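Local coordinates for protein lipid binding hydrolase (Escherichia coli, PDB 2IF6) that is of unproven function but belongs to a family of permuted papain-like amidases and is probably a hydrolase, at residues 3-15 / 29-41. Residues are numbered along the deposited sequence; the frame is centred on the assembly and turned at random.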
ATOM      1  N   TRP A   3      12.933  16.247   1.080  1.00 23.40           N
ATOM      2  CA  TRP A   3      12.909  14.752   1.221  1.00 22.30           C
ATOM      3  C   TRP A   3      13.996  14.114   0.365  1.00 22.68           C
ATOM      4  O   TRP A   3      14.118  14.426  -0.822  1.00 23.31           O
ATOM      5  CB  TRP A   3      11.528  14.235   0.805  1.00 21.66           C
ATOM      6  CG  TRP A   3      11.378  12.759   0.732  1.00 18.98           C
ATOM      7  CD1 TRP A   3      11.770  11.821   1.685  1.00 18.84           C
ATOM      8  CD2 TRP A   3      10.771  12.010  -0.333  1.00 19.03           C
ATOM      9  NE1 TRP A   3      11.422  10.562   1.266  1.00 16.59           N
ATOM     10  CE2 TRP A   3      10.872  10.630   0.017  1.00 16.88           C
ATOM     11  CE3 TRP A   3      10.191  12.361  -1.568  1.00 18.24           C
ATOM     12  CZ2 TRP A   3      10.361   9.606  -0.801  1.00 16.71           C
ATOM     13  CZ3 TRP A   3       9.705  11.347  -2.385  1.00 18.81           C
ATOM     14  CH2 TRP A   3       9.768   9.980  -1.980  1.00 16.92           C
ATOM     15  N   GLN A   4      14.790  13.244   0.992  1.00 23.28           N
ATOM     16  CA  GLN A   4      15.800  12.421   0.335  1.00 24.07           C
ATOM     17  C   GLN A   4      15.225  10.988   0.356  1.00 21.44           C
ATOM     18  O   GLN A   4      15.196  10.353   1.434  1.00 21.65           O
ATOM     19  CB  GLN A   4      17.086  12.499   1.191  1.00 24.40           C
ATOM     20  CG  GLN A   4      18.389  11.931   0.634  1.00 27.96           C
ATOM     21  CD  GLN A   4      19.532  12.005   1.694  1.00 29.61           C
ATOM     22  OE1 GLN A   4      19.606  11.171   2.634  1.00 35.71           O
ATOM     23  NE2 GLN A   4      20.392  13.032   1.567  1.00 33.67           N
ATOM     24  N   PRO A   5      14.712  10.485  -0.798  1.00 18.51           N
ATOM     25  CA  PRO A   5      14.152   9.145  -0.788  1.00 17.41           C
ATOM     26  C   PRO A   5      15.131   8.121  -0.247  1.00 16.40           C
ATOM     27  O   PRO A   5      16.356   8.196  -0.537  1.00 16.06           O
ATOM     28  CB  PRO A   5      13.822   8.872  -2.277  1.00 16.90           C
ATOM     29  CG  PRO A   5      13.518  10.274  -2.824  1.00 17.92           C
ATOM     30  CD  PRO A   5      14.533  11.152  -2.110  1.00 19.15           C
ATOM     31  N   GLN A   6      14.611   7.227   0.580  1.00 15.90           N
ATOM     32  CA  GLN A   6      15.393   6.104   1.118  1.00 16.94           C
ATOM     33  C   GLN A   6      14.605   4.823   0.968  1.00 16.91           C
ATOM     34  O   GLN A   6      13.378   4.828   1.084  1.00 16.37           O
ATOM     35  CB  GLN A   6      15.758   6.334   2.600  1.00 17.48           C
ATOM     36  CG  GLN A   6      16.722   7.500   2.822  1.00 18.12           C
ATOM     37  CD  GLN A   6      16.867   7.925   4.292  1.00 19.59           C
ATOM     38  OE1 GLN A   6      16.387   7.270   5.178  1.00 20.17           O
ATOM     39  NE2 GLN A   6      17.538   9.045   4.527  1.00 25.21           N
ATOM     40  N   THR A   7      15.318   3.719   0.759  1.00 15.46           N
ATOM     41  CA  THR A   7      14.700   2.412   0.640  1.00 15.95           C
ATOM     42  C   THR A   7      13.881   2.118   1.902  1.00 15.95           C
ATOM     43  O   THR A   7      14.368   2.321   3.048  1.00 15.39           O
ATOM     44  CB  THR A   7      15.762   1.306   0.489  1.00 16.36           C
ATOM     45  OG1 THR A   7      16.440   1.469  -0.773  1.00 17.59           O
ATOM     46  CG2 THR A   7      15.078  -0.067   0.548  1.00 15.20           C
ATOM     47  N   GLY A   8      12.659   1.642   1.703  1.00 15.72           N
ATOM     48  CA  GLY A   8      11.744   1.460   2.808  1.00 14.59           C
ATOM     49  C   GLY A   8      10.706   2.559   3.035  1.00 15.72           C
ATOM     50  O   GLY A   8       9.716   2.283   3.707  1.00 16.63           O
ATOM     51  N   ASP A   9      10.917   3.788   2.525  1.00 14.93           N
ATOM     52  CA  ASP A   9       9.922   4.861   2.691  1.00 14.10           C
ATOM     53  C   ASP A   9       8.610   4.381   2.071  1.00 13.78           C
ATOM     54  O   ASP A   9       8.616   3.773   0.980  1.00 13.34           O
ATOM     55  CB  ASP A   9      10.335   6.186   1.995  1.00 14.31           C
ATOM     56  CG  ASP A   9      11.527   6.844   2.636  1.00 14.91           C
ATOM     57  OD1 ASP A   9      12.004   6.373   3.732  1.00 15.11           O
ATOM     58  OD2 ASP A   9      12.001   7.833   2.033  1.00 15.80           O
ATOM     59  N   ILE A  10       7.515   4.590   2.771  1.00 13.08           N
ATOM     60  CA  ILE A  10       6.230   4.098   2.274  1.00 15.09           C
ATOM     61  C   ILE A  10       5.480   5.288   1.741  1.00 14.18           C
ATOM     62  O   ILE A  10       5.317   6.277   2.448  1.00 13.74           O
ATOM     63  CB  ILE A  10       5.435   3.378   3.381  1.00 14.47           C
ATOM     64  CG1 ILE A  10       6.319   2.276   4.019  1.00 16.56           C
ATOM     65  CG2 ILE A  10       4.136   2.779   2.791  1.00 16.37           C
ATOM     66  CD1 ILE A  10       5.735   1.642   5.333  1.00 17.83           C
ATOM     67  N   ILE A  11       5.007   5.183   0.501  1.00 12.72           N
ATOM     68  CA  ILE A  11       4.432   6.329  -0.175  1.00 12.70           C
ATOM     69  C   ILE A  11       2.954   6.052  -0.497  1.00 12.78           C
ATOM     70  O   ILE A  11       2.614   4.917  -0.829  1.00 12.06           O
ATOM     71  CB  ILE A  11       5.277   6.697  -1.442  1.00 12.44           C
ATOM     72  CG1 ILE A  11       4.791   8.020  -2.068  1.00 12.66           C
ATOM     73  CG2 ILE A  11       5.343   5.536  -2.427  1.00 15.18           C
ATOM     74  CD1 ILE A  11       5.762   8.685  -3.006  1.00 14.35           C
ATOM     75  N   PHE A  12       2.104   7.082  -0.419  1.00 11.85           N
ATOM     76  CA  PHE A  12       0.646   6.898  -0.527  1.00 12.26           C
ATOM     77  C   PHE A  12       0.131   7.920  -1.544  1.00 13.23           C
ATOM     78  O   PHE A  12       0.692   9.020  -1.665  1.00 13.21           O
ATOM     79  CB  PHE A  12      -0.021   7.143   0.839  1.00 11.66           C
ATOM     80  CG  PHE A  12       0.463   6.223   1.949  1.00 13.66           C
ATOM     81  CD1 PHE A  12      -0.295   5.138   2.323  1.00 12.03           C
ATOM     82  CD2 PHE A  12       1.669   6.462   2.627  1.00 12.76           C
ATOM     83  CE1 PHE A  12       0.148   4.269   3.326  1.00 16.17           C
ATOM     84  CE2 PHE A  12       2.104   5.558   3.669  1.00 12.39           C
ATOM     85  CZ  PHE A  12       1.322   4.527   4.002  1.00 14.13           C
ATOM     86  N   GLN A  13      -0.929   7.557  -2.265  1.00 12.68           N
ATOM     87  CA  GLN A  13      -1.526   8.440  -3.230  1.00 14.38           C
ATOM     88  C   GLN A  13      -3.003   8.077  -3.370  1.00 15.58           C
ATOM     89  O   GLN A  13      -3.457   7.062  -2.831  1.00 14.70           O
ATOM     90  CB  GLN A  13      -0.806   8.304  -4.593  1.00 14.69           C
ATOM     91  CG  GLN A  13      -1.085   6.971  -5.306  1.00 14.05           C
ATOM     92  CD  GLN A  13      -0.375   6.785  -6.639  1.00 13.59           C
ATOM     93  OE1 GLN A  13      -0.626   5.788  -7.291  1.00 16.63           O
ATOM     94  NE2 GLN A  13       0.485   7.729  -7.057  1.00 14.49           N
ATOM     95  N   ILE A  14      -3.704   8.896  -4.142  1.00 16.70           N
ATOM     96  CA  ILE A  14      -5.076   8.632  -4.545  1.00 18.78           C
ATOM     97  C   ILE A  14      -5.027   7.970  -5.910  1.00 19.07           C
ATOM     98  O   ILE A  14      -4.649   8.601  -6.925  1.00 18.96           O
ATOM     99  CB  ILE A  14      -5.893   9.941  -4.711  1.00 18.93           C
ATOM    100  CG1 ILE A  14      -5.826  10.827  -3.459  1.00 19.76           C
ATOM    101  CG2 ILE A  14      -7.345   9.611  -5.072  1.00 20.34           C
ATOM    102  CD1 ILE A  14      -6.429  12.207  -3.725  1.00 20.24           C
ATOM    103  N   SER A  15      -5.399   6.700  -5.938  1.00 20.39           N
ATOM    104  CA  SER A  15      -5.541   5.948  -7.189  1.00 21.91           C
ATOM    105  C   SER A  15      -6.600   6.599  -8.127  1.00 23.13           C
ATOM    106  O   SER A  15      -7.604   7.153  -7.654  1.00 22.58           O
ATOM    107  CB  SER A  15      -5.954   4.513  -6.865  1.00 21.98           C
ATOM    108  OG  SER A  15      -6.331   3.826  -8.040  1.00 25.67           O
ATOM    109  N   SER A  29     -10.453   7.024   4.492  1.00 22.73           N
ATOM    110  CA  SER A  29      -9.084   7.428   4.200  1.00 23.07           C
ATOM    111  C   SER A  29      -9.076   8.163   2.892  1.00 23.26           C
ATOM    112  O   SER A  29      -9.931   7.900   2.040  1.00 23.73           O
ATOM    113  CB  SER A  29      -8.186   6.169   4.086  1.00 23.86           C
ATOM    114  OG  SER A  29      -6.844   6.520   3.752  1.00 23.39           O
ATOM    115  N   ASP A  30      -8.115   9.070   2.746  1.00 22.39           N
ATOM    116  CA  ASP A  30      -7.716   9.625   1.474  1.00 22.41           C
ATOM    117  C   ASP A  30      -6.847   8.697   0.610  1.00 21.02           C
ATOM    118  O   ASP A  30      -6.698   8.946  -0.569  1.00 22.05           O
ATOM    119  CB  ASP A  30      -6.926  10.910   1.716  1.00 23.87           C
ATOM    120  CG  ASP A  30      -7.790  12.038   2.308  1.00 28.36           C
ATOM    121  OD1 ASP A  30      -9.021  12.038   2.037  1.00 32.12           O
ATOM    122  OD2 ASP A  30      -7.208  12.914   3.027  1.00 33.30           O
ATOM    123  N   TYR A  31      -6.241   7.669   1.188  1.00 19.52           N
ATOM    124  CA  TYR A  31      -5.216   6.897   0.478  1.00 19.66           C
ATOM    125  C   TYR A  31      -5.852   5.679  -0.146  1.00 19.21           C
ATOM    126  O   TYR A  31      -6.495   4.883   0.551  1.00 20.82           O
ATOM    127  CB  TYR A  31      -4.081   6.435   1.428  1.00 19.03           C
ATOM    128  CG  TYR A  31      -3.633   7.562   2.298  1.00 19.92           C
ATOM    129  CD1 TYR A  31      -3.362   8.800   1.741  1.00 19.90           C
ATOM    130  CD2 TYR A  31      -3.552   7.420   3.693  1.00 17.80           C
ATOM    131  CE1 TYR A  31      -3.012   9.890   2.526  1.00 19.87           C
ATOM    132  CE2 TYR A  31      -3.198   8.508   4.477  1.00 17.94           C
ATOM    133  CZ  TYR A  31      -2.933   9.729   3.863  1.00 18.08           C
ATOM    134  OH  TYR A  31      -2.571  10.809   4.590  1.00 23.28           O
ATOM    135  N   SER A  32      -5.655   5.515  -1.438  1.00 18.04           N
ATOM    136  CA  SER A  32      -6.176   4.335  -2.086  1.00 17.98           C
ATOM    137  C   SER A  32      -5.127   3.527  -2.850  1.00 18.39           C
ATOM    138  O   SER A  32      -5.472   2.526  -3.519  1.00 18.53           O
ATOM    139  CB  SER A  32      -7.383   4.726  -2.962  1.00 17.72           C
ATOM    140  OG  SER A  32      -6.990   5.636  -3.967  1.00 18.96           O
ATOM    141  N   HIS A  33      -3.855   3.947  -2.766  1.00 16.75           N
ATOM    142  CA  HIS A  33      -2.755   3.134  -3.292  1.00 16.17           C
ATOM    143  C   HIS A  33      -1.494   3.404  -2.492  1.00 15.65           C
ATOM    144  O   HIS A  33      -1.338   4.500  -1.968  1.00 16.18           O
ATOM    145  CB  HIS A  33      -2.504   3.436  -4.768  1.00 15.98           C
ATOM    146  CG  HIS A  33      -1.531   2.498  -5.420  1.00 19.45           C
ATOM    147  ND1 HIS A  33      -1.608   1.124  -5.276  1.00 19.32           N
ATOM    148  CD2 HIS A  33      -0.458   2.739  -6.217  1.00 19.81           C
ATOM    149  CE1 HIS A  33      -0.624   0.561  -5.969  1.00 22.77           C
ATOM    150  NE2 HIS A  33       0.093   1.518  -6.539  1.00 21.09           N
ATOM    151  N   THR A  34      -0.630   2.400  -2.353  1.00 16.18           N
ATOM    152  CA  THR A  34       0.625   2.568  -1.594  1.00 16.64           C
ATOM    153  C   THR A  34       1.734   1.752  -2.270  1.00 16.67           C
ATOM    154  O   THR A  34       1.454   0.803  -3.023  1.00 15.91           O
ATOM    155  CB  THR A  34       0.425   2.196  -0.093  1.00 17.39           C
ATOM    156  OG1 THR A  34       1.583   2.530   0.682  1.00 19.65           O
ATOM    157  CG2 THR A  34       0.145   0.736   0.068  1.00 20.59           C
ATOM    158  N   GLY A  35       2.975   2.167  -2.072  1.00 14.63           N
ATOM    159  CA  GLY A  35       4.122   1.357  -2.496  1.00 15.51           C
ATOM    160  C   GLY A  35       5.286   1.683  -1.575  1.00 14.99           C
ATOM    161  O   GLY A  35       5.147   2.533  -0.657  1.00 14.50           O
ATOM    162  N   MET A  36       6.417   1.022  -1.799  1.00 14.29           N
ATOM    163  CA  MET A  36       7.586   1.216  -0.926  1.00 14.15           C
ATOM    164  C   MET A  36       8.751   1.601  -1.795  1.00 13.14           C
ATOM    165  O   MET A  36       8.989   0.971  -2.857  1.00 12.70           O
ATOM    166  CB  MET A  36       7.907  -0.073  -0.147  1.00 13.66           C
ATOM    167  CG  MET A  36       9.172  -0.048   0.843  1.00 14.79           C
ATOM    168  SD  MET A  36       9.550  -1.720   1.446  1.00 12.89           S
ATOM    169  CE  MET A  36      10.535  -2.397   0.059  1.00 14.49           C
ATOM    170  N   LEU A  37       9.477   2.623  -1.363  1.00 13.86           N
ATOM    171  CA  LEU A  37      10.647   3.112  -2.102  1.00 14.49           C
ATOM    172  C   LEU A  37      11.736   2.025  -2.070  1.00 14.68           C
ATOM    173  O   LEU A  37      11.942   1.386  -1.035  1.00 13.59           O
ATOM    174  CB  LEU A  37      11.181   4.413  -1.502  1.00 14.92           C
ATOM    175  CG  LEU A  37      10.638   5.786  -1.960  1.00 15.11           C
ATOM    176  CD1 LEU A  37      11.103   6.087  -3.359  1.00 16.07           C
ATOM    177  CD2 LEU A  37       9.110   5.849  -1.841  1.00 17.28           C
ATOM    178  N   VAL A  38      12.368   1.790  -3.231  1.00 14.10           N
ATOM    179  CA  VAL A  38      13.608   0.993  -3.311  1.00 16.47           C
ATOM    180  C   VAL A  38      14.597   1.802  -4.174  1.00 17.37           C
ATOM    181  O   VAL A  38      14.279   2.157  -5.331  1.00 17.98           O
ATOM    182  CB  VAL A  38      13.406  -0.430  -3.865  1.00 17.47           C
ATOM    183  CG1 VAL A  38      14.755  -1.154  -4.001  1.00 17.55           C
ATOM    184  CG2 VAL A  38      12.521  -1.228  -2.957  1.00 16.67           C
ATOM    185  N   MET A  39      15.745   2.146  -3.591  1.00 16.74           N
ATOM    186  CA  MET A  39      16.827   2.794  -4.324  1.00 18.16           C
ATOM    187  C   MET A  39      17.594   1.732  -5.102  1.00 19.35           C
ATOM    188  O   MET A  39      18.139   0.780  -4.538  1.00 20.64           O
ATOM    189  CB  MET A  39      17.740   3.622  -3.402  1.00 18.65           C
ATOM    190  CG  MET A  39      16.986   4.558  -2.464  1.00 18.12           C
ATOM    191  SD  MET A  39      15.777   5.681  -3.244  1.00 16.14           S
ATOM    192  CE  MET A  39      16.882   6.758  -4.095  1.00 19.50           C
ATOM    193  N   ARG A  40      17.574   1.855  -6.421  1.00 19.56           N
ATOM    194  CA  ARG A  40      18.275   0.907  -7.282  1.00 19.05           C
ATOM    195  C   ARG A  40      19.335   1.690  -8.030  1.00 18.31           C
ATOM    196  O   ARG A  40      19.024   2.649  -8.733  1.00 17.61           O
ATOM    197  CB  ARG A  40      17.314   0.246  -8.248  1.00 18.35           C
ATOM    198  CG  ARG A  40      16.148  -0.478  -7.580  1.00 20.46           C
ATOM    199  CD  ARG A  40      15.139  -0.869  -8.658  1.00 19.12           C
ATOM    200  NE  ARG A  40      15.511  -2.067  -9.405  1.00 18.48           N
ATOM    201  CZ  ARG A  40      15.078  -2.345 -10.637  1.00 20.42           C
ATOM    202  NH1 ARG A  40      14.271  -1.503 -11.283  1.00 18.60           N
ATOM    203  NH2 ARG A  40      15.443  -3.452 -11.241  1.00 20.31           N
ATOM    204  N   ASN A  41      20.602   1.340  -7.816  1.00 19.82           N
ATOM    205  CA  ASN A  41      21.720   2.159  -8.318  0.50 19.68           C
ATOM    206  C   ASN A  41      21.516   3.631  -7.967  1.00 19.76           C
ATOM    207  O   ASN A  41      21.733   4.524  -8.785  1.00 18.88           O
ATOM    208  CB  ASN A  41      21.910   1.951  -9.834  0.50 20.41           C
ATOM    209  CG  ASN A  41      23.257   2.453 -10.356  0.50 20.89           C
ATOM    210  OD1 ASN A  41      23.651   2.116 -11.473  0.50 27.22           O
ATOM    211  ND2 ASN A  41      23.950   3.281  -9.576  0.50 22.81           N
TER
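Leu37 points from strand 33-40 toward the 3-15 segment, and each of its side-chain carbons finds a partner there. CB lies against the backbone carbonyl of Gln6, 3.4 Å from its O. CG touches both Asp9 CB and the rim of the Trp3 indole, where CZ2 lies 4.0 Å away, near the ring plane. Beyond it the branches part: CD1 goes to Pro5 CB, while CD2 packs against Asp9 O and Ile11 CG2. A branched apolar residue suits the place because its two methyls can meet Pro5 and Ile11 separately. Its backbone is gripped too, Leu37 N giving a nearly straight bond (2.7 Å, 174°) to Asp9 O and Leu37 O receiving Gly8 N. Gly8 fills the third place of a type II turn, where its positive phi (98°) is easy without a side chain. Further on, Thr7 OG1, turned beside its own backbone N (chi1 -67°), takes the N-H of Met39, past the last bridge of the ladder.

Within the ladder, Thr34 OG1 donates to Ile11 O from above the carbonyl plane, while Gly35 N uses the same oxygen in plane; the hydroxyl also lies over one face of the Phe12 ring. A classic beta bulge follows, Ser32 N and His33 N sharing Gln13 O. The edge of the His33 ring presents CD2 to Gln13 OE1 (3.2 Å), and Gln13 NE2 hydrogen-bonds Trp61 O. His33 NE2 bonds Glu48 and the side chain touches Cys112, consistent with a Cys-His-Glu triad in a permuted papain-like amidase.

The two strands run antiparallel mid-sheet, flanked by strands 70-75 and 43-49, with helices 112-124 and 165-169 packed on the face bearing Ile10.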